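Local coordinates for WGR domain-containing protein (Bacteroides fragilis, PDB 2RA8) that is of unknown function but joins a WGR domain, a module often found in nucleic-acid-related proteins, to a leucine-rich-repeat domain, at residues P252-L257 with P279-M284; V241-F246 with V269-E274. All blocks are in the same frame, centred on the assembly; numbering follows the deposited sequence.

Interaction 1: P252-L257 with P279-M284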
ATOM      1  N   PRO A 252     -24.506 -24.342   6.827  1.00 23.71           N
ATOM      2  CA  PRO A 252     -25.570 -23.850   7.706  1.00 25.37           C
ATOM      3  C   PRO A 252     -25.214 -22.737   8.674  1.00 24.70           C
ATOM      4  O   PRO A 252     -26.101 -22.112   9.252  1.00 27.92           O
ATOM      5  CB  PRO A 252     -26.041 -25.123   8.414  1.00 19.79           C
ATOM      6  CG  PRO A 252     -24.790 -25.939   8.484  1.00 20.03           C
ATOM      7  CD  PRO A 252     -24.214 -25.759   7.102  1.00 23.88           C
ATOM      8  N   ASN A 253     -23.927 -22.472   8.861  1.00 29.14           N
ATOM      9  CA  ASN A 253     -23.521 -21.410   9.783  1.00 15.37           C
ATOM     10  C   ASN A 253     -22.788 -20.273   9.112  1.00 19.69           C
ATOM     11  O   ASN A 253     -22.258 -19.396   9.787  1.00 21.24           O
ATOM     12  CB  ASN A 253     -22.645 -21.978  10.905  1.00 11.85           C
ATOM     13  CG  ASN A 253     -23.417 -22.906  11.830  1.00 24.57           C
ATOM     14  OD1 ASN A 253     -24.389 -22.504  12.459  1.00 28.47           O
ATOM     15  ND2 ASN A 253     -22.982 -24.155  11.913  1.00 23.70           N
ATOM     16  N   LEU A 254     -22.762 -20.276   7.784  1.00 18.89           N
ATOM     17  CA  LEU A 254     -22.072 -19.218   7.039  1.00 19.64           C
ATOM     18  C   LEU A 254     -22.716 -17.847   7.265  1.00 15.78           C
ATOM     19  O   LEU A 254     -23.943 -17.725   7.286  1.00 17.99           O
ATOM     20  CB  LEU A 254     -22.073 -19.541   5.547  1.00 22.47           C
ATOM     21  CG  LEU A 254     -21.005 -18.818   4.721  1.00 25.80           C
ATOM     22  CD1 LEU A 254     -19.633 -19.410   5.015  1.00 26.53           C
ATOM     23  CD2 LEU A 254     -21.321 -18.954   3.247  1.00 21.91           C
ATOM     24  N   LYS A 255     -21.883 -16.823   7.465  1.00 14.16           N
ATOM     25  CA  LYS A 255     -22.349 -15.447   7.687  1.00 16.86           C
ATOM     26  C   LYS A 255     -21.798 -14.517   6.627  1.00 22.03           C
ATOM     27  O   LYS A 255     -22.442 -13.538   6.247  1.00 23.42           O
ATOM     28  CB  LYS A 255     -21.876 -14.912   9.041  1.00 19.37           C
ATOM     29  CG  LYS A 255     -22.495 -15.564  10.257  1.00 26.59           C
ATOM     30  CD  LYS A 255     -21.998 -14.899  11.537  1.00 40.39           C
ATOM     31  CE  LYS A 255     -22.579 -15.562  12.781  1.00 40.74           C
ATOM     32  NZ  LYS A 255     -22.183 -16.995  12.892  1.00 65.13           N
ATOM     33  N   TRP A 256     -20.583 -14.806   6.175  1.00 18.33           N
ATOM     34  CA  TRP A 256     -19.919 -13.996   5.158  1.00 22.04           C
ATOM     35  C   TRP A 256     -19.571 -14.880   3.992  1.00 10.81           C
ATOM     36  O   TRP A 256     -18.860 -15.874   4.141  1.00 18.40           O
ATOM     37  CB  TRP A 256     -18.636 -13.361   5.750  1.00 13.73           C
ATOM     38  CG  TRP A 256     -17.857 -12.436   4.832  1.00 19.60           C
ATOM     39  CD1 TRP A 256     -17.461 -12.691   3.552  1.00 22.65           C
ATOM     40  CD2 TRP A 256     -17.338 -11.141   5.165  1.00 20.34           C
ATOM     41  NE1 TRP A 256     -16.722 -11.631   3.061  1.00 20.69           N
ATOM     42  CE2 TRP A 256     -16.632 -10.672   4.030  1.00 13.83           C
ATOM     43  CE3 TRP A 256     -17.403 -10.334   6.306  1.00 27.14           C
ATOM     44  CZ2 TRP A 256     -15.992  -9.429   4.015  1.00 24.06           C
ATOM     45  CZ3 TRP A 256     -16.769  -9.098   6.289  1.00 31.19           C
ATOM     46  CH2 TRP A 256     -16.074  -8.657   5.147  1.00 31.00           C
ATOM     47  N   LEU A 257     -20.103 -14.549   2.822  1.00 14.61           N
ATOM     48  CA  LEU A 257     -19.807 -15.300   1.607  1.00 20.62           C
ATOM     49  C   LEU A 257     -19.312 -14.342   0.555  1.00 19.52           C
ATOM     50  O   LEU A 257     -19.896 -13.276   0.345  1.00 23.37           O
ATOM     51  CB  LEU A 257     -21.046 -16.014   1.078  1.00 23.35           C
ATOM     52  CG  LEU A 257     -20.931 -16.687  -0.308  1.00 24.09           C
ATOM     53  CD1 LEU A 257     -19.790 -17.727  -0.340  1.00 19.99           C
ATOM     54  CD2 LEU A 257     -22.260 -17.348  -0.628  1.00 24.24           C
ATOM     55  N   PRO A 279     -30.733 -15.628   2.890  1.00 25.87           N
ATOM     56  CA  PRO A 279     -31.453 -15.215   4.099  1.00 28.32           C
ATOM     57  C   PRO A 279     -30.668 -15.233   5.403  1.00 22.41           C
ATOM     58  O   PRO A 279     -30.932 -14.425   6.293  1.00 31.26           O
ATOM     59  CB  PRO A 279     -32.634 -16.175   4.135  1.00 33.32           C
ATOM     60  CG  PRO A 279     -32.936 -16.363   2.675  1.00 18.19           C
ATOM     61  CD  PRO A 279     -31.549 -16.556   2.085  1.00 26.69           C
ATOM     62  N   GLN A 280     -29.705 -16.144   5.529  1.00 29.87           N
ATOM     63  CA  GLN A 280     -28.913 -16.250   6.757  1.00 22.85           C
ATOM     64  C   GLN A 280     -27.661 -15.390   6.800  1.00 25.52           C
ATOM     65  O   GLN A 280     -27.106 -15.148   7.875  1.00 31.38           O
ATOM     66  CB  GLN A 280     -28.473 -17.698   6.978  1.00 20.76           C
ATOM     67  CG  GLN A 280     -27.355 -18.136   6.042  1.00 31.79           C
ATOM     68  CD  GLN A 280     -27.052 -19.615   6.143  1.00 28.12           C
ATOM     69  OE1 GLN A 280     -27.938 -20.450   5.966  1.00 36.75           O
ATOM     70  NE2 GLN A 280     -25.794 -19.950   6.420  1.00 27.38           N
ATOM     71  N   LEU A 281     -27.207 -14.932   5.637  1.00 27.86           N
ATOM     72  CA  LEU A 281     -25.988 -14.125   5.555  1.00 20.31           C
ATOM     73  C   LEU A 281     -26.053 -12.766   6.177  1.00 27.88           C
ATOM     74  O   LEU A 281     -27.104 -12.143   6.233  1.00 28.95           O
ATOM     75  CB  LEU A 281     -25.563 -13.943   4.097  1.00 23.44           C
ATOM     76  CG  LEU A 281     -25.171 -15.185   3.296  1.00 12.91           C
ATOM     77  CD1 LEU A 281     -24.792 -14.774   1.877  1.00 24.69           C
ATOM     78  CD2 LEU A 281     -24.004 -15.875   3.975  1.00 15.65           C
ATOM     79  N   GLU A 282     -24.906 -12.297   6.648  1.00 26.63           N
ATOM     80  CA  GLU A 282     -24.807 -10.968   7.222  1.00 24.25           C
ATOM     81  C   GLU A 282     -24.068 -10.137   6.209  1.00 20.92           C
ATOM     82  O   GLU A 282     -24.330  -8.944   6.055  1.00 29.41           O
ATOM     83  CB  GLU A 282     -23.988 -10.969   8.516  1.00 23.44           C
ATOM     84  CG  GLU A 282     -24.520 -11.866   9.610  1.00 24.97           C
ATOM     85  CD  GLU A 282     -23.800 -11.658  10.930  1.00 34.84           C
ATOM     86  OE1 GLU A 282     -22.556 -11.546  10.925  1.00 37.45           O
ATOM     87  OE2 GLU A 282     -24.480 -11.614  11.976  1.00 42.53           O
ATOM     88  N   THR A 283     -23.137 -10.770   5.501  1.00 20.40           N
ATOM     89  CA  THR A 283     -22.325 -10.054   4.519  1.00 21.04           C
ATOM     90  C   THR A 283     -22.294 -10.670   3.138  1.00 24.87           C
ATOM     91  O   THR A 283     -22.045 -11.862   2.975  1.00 26.83           O
ATOM     92  CB  THR A 283     -20.859  -9.922   5.022  1.00 24.29           C
ATOM     93  OG1 THR A 283     -20.853  -9.305   6.318  1.00 20.43           O
ATOM     94  CG2 THR A 283     -20.023  -9.068   4.052  1.00 13.77           C
HETATM   95  N   MSE A 284     -22.565  -9.843   2.133  1.00 22.53           N
HETATM   96  CA  MSE A 284     -22.522 -10.261   0.738  1.00 24.93           C
HETATM   97  C   MSE A 284     -21.272  -9.581   0.227  1.00 24.63           C
HETATM   98  O   MSE A 284     -21.179  -8.361   0.220  1.00 25.34           O
HETATM   99  CB  MSE A 284     -23.746  -9.748  -0.019  1.00 20.36           C
HETATM  100  CG  MSE A 284     -23.760 -10.105  -1.490  1.00 38.90           C
HETATM  101 SE   MSE A 284     -25.252  -9.282  -2.421  1.00 45.29          SE
HETATM  102  CE  MSE A 284     -24.299  -8.522  -3.907  1.00 41.14           C
TER
HETATM  103  O   HOH W   1     -28.717 -22.198   7.801  1.00 30.25           O

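Interaction 2: V241-F246 with V269-E274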
ATOM      1  N   VAL A 241     -19.522 -23.253 -11.521  1.00 27.62           N
ATOM      2  CA  VAL A 241     -18.867 -24.112 -10.548  1.00 38.98           C
ATOM      3  C   VAL A 241     -19.103 -23.629  -9.134  1.00 36.25           C
ATOM      4  O   VAL A 241     -19.215 -24.427  -8.199  1.00 35.68           O
ATOM      5  CB  VAL A 241     -17.345 -24.168 -10.832  1.00 40.02           C
ATOM      6  CG1 VAL A 241     -16.738 -22.791 -10.661  1.00 36.85           C
ATOM      7  CG2 VAL A 241     -16.676 -25.175  -9.921  1.00 48.22           C
ATOM      8  N   PHE A 242     -19.200 -22.314  -8.972  1.00 28.03           N
ATOM      9  CA  PHE A 242     -19.405 -21.717  -7.659  1.00 16.33           C
ATOM     10  C   PHE A 242     -20.825 -21.857  -7.132  1.00 21.49           C
ATOM     11  O   PHE A 242     -21.051 -21.895  -5.920  1.00 20.44           O
ATOM     12  CB  PHE A 242     -19.030 -20.233  -7.708  1.00 19.13           C
ATOM     13  CG  PHE A 242     -17.603 -19.979  -8.105  1.00 14.08           C
ATOM     14  CD1 PHE A 242     -16.553 -20.384  -7.287  1.00 17.82           C
ATOM     15  CD2 PHE A 242     -17.307 -19.325  -9.291  1.00 23.14           C
ATOM     16  CE1 PHE A 242     -15.230 -20.136  -7.652  1.00 23.50           C
ATOM     17  CE2 PHE A 242     -15.997 -19.076  -9.657  1.00 14.06           C
ATOM     18  CZ  PHE A 242     -14.956 -19.484  -8.835  1.00 24.59           C
ATOM     19  N   ARG A 243     -21.785 -21.972  -8.044  1.00 20.66           N
ATOM     20  CA  ARG A 243     -23.183 -22.051  -7.661  1.00 14.47           C
ATOM     21  C   ARG A 243     -23.536 -22.997  -6.529  1.00 21.48           C
ATOM     22  O   ARG A 243     -24.257 -22.614  -5.613  1.00 30.88           O
ATOM     23  CB  ARG A 243     -24.051 -22.348  -8.903  1.00 25.06           C
ATOM     24  CG  ARG A 243     -24.104 -21.188  -9.913  1.00 33.37           C
ATOM     25  CD  ARG A 243     -25.096 -21.453 -11.061  1.00 22.59           C
ATOM     26  NE  ARG A 243     -26.011 -20.325 -11.254  1.00 38.42           N
ATOM     27  CZ  ARG A 243     -25.775 -19.280 -12.042  1.00 38.92           C
ATOM     28  NH1 ARG A 243     -24.646 -19.205 -12.733  1.00 44.16           N
ATOM     29  NH2 ARG A 243     -26.665 -18.301 -12.133  1.00 48.69           N
ATOM     30  N   PRO A 244     -23.046 -24.245  -6.559  1.00 24.56           N
ATOM     31  CA  PRO A 244     -23.392 -25.159  -5.459  1.00 29.74           C
ATOM     32  C   PRO A 244     -22.969 -24.699  -4.073  1.00 29.62           C
ATOM     33  O   PRO A 244     -23.481 -25.201  -3.067  1.00 28.32           O
ATOM     34  CB  PRO A 244     -22.713 -26.462  -5.868  1.00 31.62           C
ATOM     35  CG  PRO A 244     -22.777 -26.411  -7.368  1.00 35.72           C
ATOM     36  CD  PRO A 244     -22.382 -24.973  -7.653  1.00 28.74           C
ATOM     37  N   LEU A 245     -22.039 -23.742  -4.012  1.00 26.27           N
ATOM     38  CA  LEU A 245     -21.557 -23.197  -2.737  1.00 22.55           C
ATOM     39  C   LEU A 245     -22.622 -22.387  -2.039  1.00 27.47           C
ATOM     40  O   LEU A 245     -22.624 -22.262  -0.815  1.00 24.89           O
ATOM     41  CB  LEU A 245     -20.339 -22.291  -2.960  1.00 15.70           C
ATOM     42  CG  LEU A 245     -19.048 -22.943  -3.444  1.00 18.75           C
ATOM     43  CD1 LEU A 245     -18.109 -21.877  -3.996  1.00 14.63           C
ATOM     44  CD2 LEU A 245     -18.394 -23.683  -2.291  1.00 26.65           C
ATOM     45  N   PHE A 246     -23.529 -21.821  -2.827  1.00 27.67           N
ATOM     46  CA  PHE A 246     -24.608 -21.001  -2.296  1.00 24.40           C
ATOM     47  C   PHE A 246     -25.732 -21.883  -1.769  1.00 27.08           C
ATOM     48  O   PHE A 246     -26.854 -21.847  -2.273  1.00 34.64           O
ATOM     49  CB  PHE A 246     -25.138 -20.073  -3.402  1.00 16.47           C
ATOM     50  CG  PHE A 246     -24.151 -19.010  -3.843  1.00 15.55           C
ATOM     51  CD1 PHE A 246     -24.367 -17.671  -3.521  1.00 27.83           C
ATOM     52  CD2 PHE A 246     -23.034 -19.343  -4.600  1.00 25.45           C
ATOM     53  CE1 PHE A 246     -23.479 -16.674  -3.953  1.00 17.11           C
ATOM     54  CE2 PHE A 246     -22.145 -18.354  -5.035  1.00 17.82           C
ATOM     55  CZ  PHE A 246     -22.374 -17.024  -4.711  1.00 18.20           C
ATOM     56  N   VAL A 269     -23.843 -11.597  -8.373  1.00 28.40           N
ATOM     57  CA  VAL A 269     -24.969 -10.941  -7.733  1.00 26.09           C
ATOM     58  C   VAL A 269     -26.199 -11.801  -7.916  1.00 24.02           C
ATOM     59  O   VAL A 269     -26.993 -11.978  -6.994  1.00 36.01           O
ATOM     60  CB  VAL A 269     -25.227  -9.546  -8.344  1.00 25.63           C
ATOM     61  CG1 VAL A 269     -26.432  -8.891  -7.673  1.00 25.54           C
ATOM     62  CG2 VAL A 269     -23.989  -8.679  -8.195  1.00 26.21           C
ATOM     63  N   GLU A 270     -26.358 -12.349  -9.118  1.00 30.97           N
ATOM     64  CA  GLU A 270     -27.500 -13.202  -9.418  1.00 29.72           C
ATOM     65  C   GLU A 270     -27.494 -14.433  -8.523  1.00 27.70           C
ATOM     66  O   GLU A 270     -28.525 -14.826  -7.977  1.00 25.83           O
ATOM     67  CB  GLU A 270     -27.462 -13.640 -10.890  1.00 36.00           C
ATOM     68  CG  GLU A 270     -28.696 -14.410 -11.329  1.00 49.84           C
ATOM     69  CD  GLU A 270     -28.504 -15.128 -12.656  1.00 56.98           C
ATOM     70  OE1 GLU A 270     -28.149 -14.454 -13.646  1.00 66.48           O
ATOM     71  OE2 GLU A 270     -28.711 -16.364 -12.703  1.00 47.51           O
HETATM   72  N   MSE A 271     -26.323 -15.046  -8.367  1.00 32.08           N
HETATM   73  CA  MSE A 271     -26.194 -16.236  -7.531  1.00 32.44           C
HETATM   74  C   MSE A 271     -26.680 -15.977  -6.139  1.00 36.38           C
HETATM   75  O   MSE A 271     -27.414 -16.787  -5.566  1.00 36.55           O
HETATM   76  CB  MSE A 271     -24.742 -16.689  -7.474  1.00 28.68           C
HETATM   77  CG  MSE A 271     -24.201 -17.095  -8.818  1.00 30.56           C
HETATM   78 SE   MSE A 271     -22.435 -17.852  -8.701  1.00 48.53          SE
HETATM   79  CE  MSE A 271     -22.087 -18.016 -10.582  1.00 29.64           C
ATOM     80  N   PHE A 272     -26.268 -14.842  -5.579  1.00 24.80           N
ATOM     81  CA  PHE A 272     -26.692 -14.475  -4.239  1.00 27.49           C
ATOM     82  C   PHE A 272     -28.194 -14.375  -4.168  1.00 32.03           C
ATOM     83  O   PHE A 272     -28.835 -15.051  -3.361  1.00 32.93           O
ATOM     84  CB  PHE A 272     -26.075 -13.126  -3.821  1.00 33.15           C
ATOM     85  CG  PHE A 272     -24.703 -13.241  -3.210  1.00 34.29           C
ATOM     86  CD1 PHE A 272     -24.543 -13.690  -1.903  1.00 35.97           C
ATOM     87  CD2 PHE A 272     -23.570 -12.914  -3.944  1.00 19.17           C
ATOM     88  CE1 PHE A 272     -23.273 -13.808  -1.343  1.00 15.60           C
ATOM     89  CE2 PHE A 272     -22.303 -13.033  -3.386  1.00 16.21           C
ATOM     90  CZ  PHE A 272     -22.160 -13.480  -2.087  1.00 26.09           C
ATOM     91  N   LEU A 273     -28.768 -13.543  -5.033  1.00 34.99           N
ATOM     92  CA  LEU A 273     -30.210 -13.309  -5.035  1.00 32.83           C
ATOM     93  C   LEU A 273     -31.079 -14.522  -5.193  1.00 35.72           C
ATOM     94  O   LEU A 273     -32.154 -14.586  -4.605  1.00 28.18           O
ATOM     95  CB  LEU A 273     -30.580 -12.274  -6.105  1.00 30.26           C
ATOM     96  CG  LEU A 273     -29.955 -10.879  -5.925  1.00 25.51           C
ATOM     97  CD1 LEU A 273     -30.306  -9.993  -7.099  1.00 22.55           C
ATOM     98  CD2 LEU A 273     -30.445 -10.256  -4.635  1.00 21.18           C
ATOM     99  N   GLU A 274     -30.622 -15.503  -5.964  1.00 33.13           N
ATOM    100  CA  GLU A 274     -31.409 -16.711  -6.195  1.00 33.42           C
ATOM    101  C   GLU A 274     -31.128 -17.837  -5.236  1.00 38.43           C
ATOM    102  O   GLU A 274     -31.777 -18.881  -5.302  1.00 39.39           O
ATOM    103  CB  GLU A 274     -31.166 -17.223  -7.608  1.00 34.50           C
ATOM    104  CG  GLU A 274     -29.712 -17.562  -7.873  1.00 36.05           C
ATOM    105  CD  GLU A 274     -29.455 -17.971  -9.309  1.00 46.96           C
ATOM    106  OE1 GLU A 274     -30.070 -17.377 -10.221  1.00 51.83           O
ATOM    107  OE2 GLU A 274     -28.621 -18.875  -9.525  1.00 33.02           O
TER

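Interaction 1: P252-L257 with P279-M284
Gln280 reaches from the turn ahead of strand 283-285 to the backbone just before strand 256-260. Its CB already points toward 252-257, and chi1 of 74° seats CG between the backbone N and the carbonyl carbon, from where the extended chain runs straight across. CG passes 3.7 Å from Leu254 O. Beyond CD the amide splits its two ends: NE2 gives a hydrogen bond of 3.0 Å to Leu254 O, landing on a lone pair in the carbonyl plane, while OE1 accepts a hydrogen bond from a water that also donates to Pro252 O. NE2 is also hydrogen-bonded to Phe251 O, so both amide ends are engaged and the rotation of the group is fixed.

One residue on, Lys255 O accepts two backbone bonds, from Glu282 N at 2.8 Å on a lone pair and from Thr283 N, nearly along the C=O axis. The parallel ladder then continues through a weak bond from Leu257 N to Thr283 O at 3.3 Å. On the sheet face carrying Trp256, the methyl CG2 of Thr283 sits over the six-membered ring, 3.6 Å from its centroid and 13° off the normal, a CH-pi contact; the indole NE1 is hydrogen-bonded to Asp285. Lys255 and Glu282 run alongside each other, with Lys255 CD 3.5 Å from Glu282 OE1, but the ammonium turns to Glu222. Inward, Leu281 CD1 packs on Leu257 CB. Short parallel strands side by side, with leucines of the strands and of the turns leading into them packed inward, are characteristic of a leucine-rich repeat.

Interaction 2: V241-F246 with V269-E274
Met271, a selenomethionine, lays its CB over one face of the Phe246 ring, 3.8 Å from the centroid and displaced toward the rim. Further out its selenium leans obliquely against the same ring, 4.5 Å from the centroid, which makes a Met-aromatic contact. The side chain points toward 241-246 from its first bond, and because it is extended beyond CG it carries on past the ring: SE and CE cross Arg243 at about a right angle, near its CG, and CE ends 3.5 Å from Arg243 NH1. Meanwhile CG of Met271 lies over one face of the guanidinium.

Phe246 is held from a second direction. Its CE1 corner enters over the centre of the Phe272 ring, almost equidistant from all six carbons, with 3.7 Å to Phe272 CG. The planes stand at 82°, a T-shaped stack in which Phe246 supplies the edge and Phe272 the face.

At the outer side of this apolar patch, Arg243 meets two acids one helical turn apart. Its NH2 forms a salt bridge to Glu270 OE2 at 2.9 Å, and another, longer one to Glu274 OE2, which also takes a weak hydrogen bond from NE. Both carboxylates approach the guanidinium edge, their planes turned 53-59° from it. Glu270 OE2 and Glu274 OE1 are 3.0 Å apart, a closeness the arginine's charge probably offsets.

The 3-10 turn 243-245 thus lies beside helix 265-274. Phe246 and Phe272 both pack on Leu257 of strand 256-260, Phe242 packs on Ile259 of that strand and on Val210 of helix 207-215, and on the far flank Val269 and Leu273 meet helix 293-300.

Interactions 1 and 2 are two layers of one part of the repeat domain, their centres about 12 Å apart. Strand 256-260, helix 265-274 and strand 283-285 form a beta-alpha-beta unit: interaction 1 pairs its strands, and interaction 2 sets its helix against the 3-10 turn that precedes the first strand. The layers meet in the hydrophobic core. Phe272 is the main joint, its CE1 3.7 Å from Leu281 CD1 and its CD1 3.7 Å from Met284 CG, while Phe246 CD1 approaches Leu257 CD2 to 3.6 Å. Leu257 O lies 3.3 Å from Phe272 CZ. The polar side-chain contacts, at the Gln280 amide and in the Arg243 salt-bridge network, take no part in this seam.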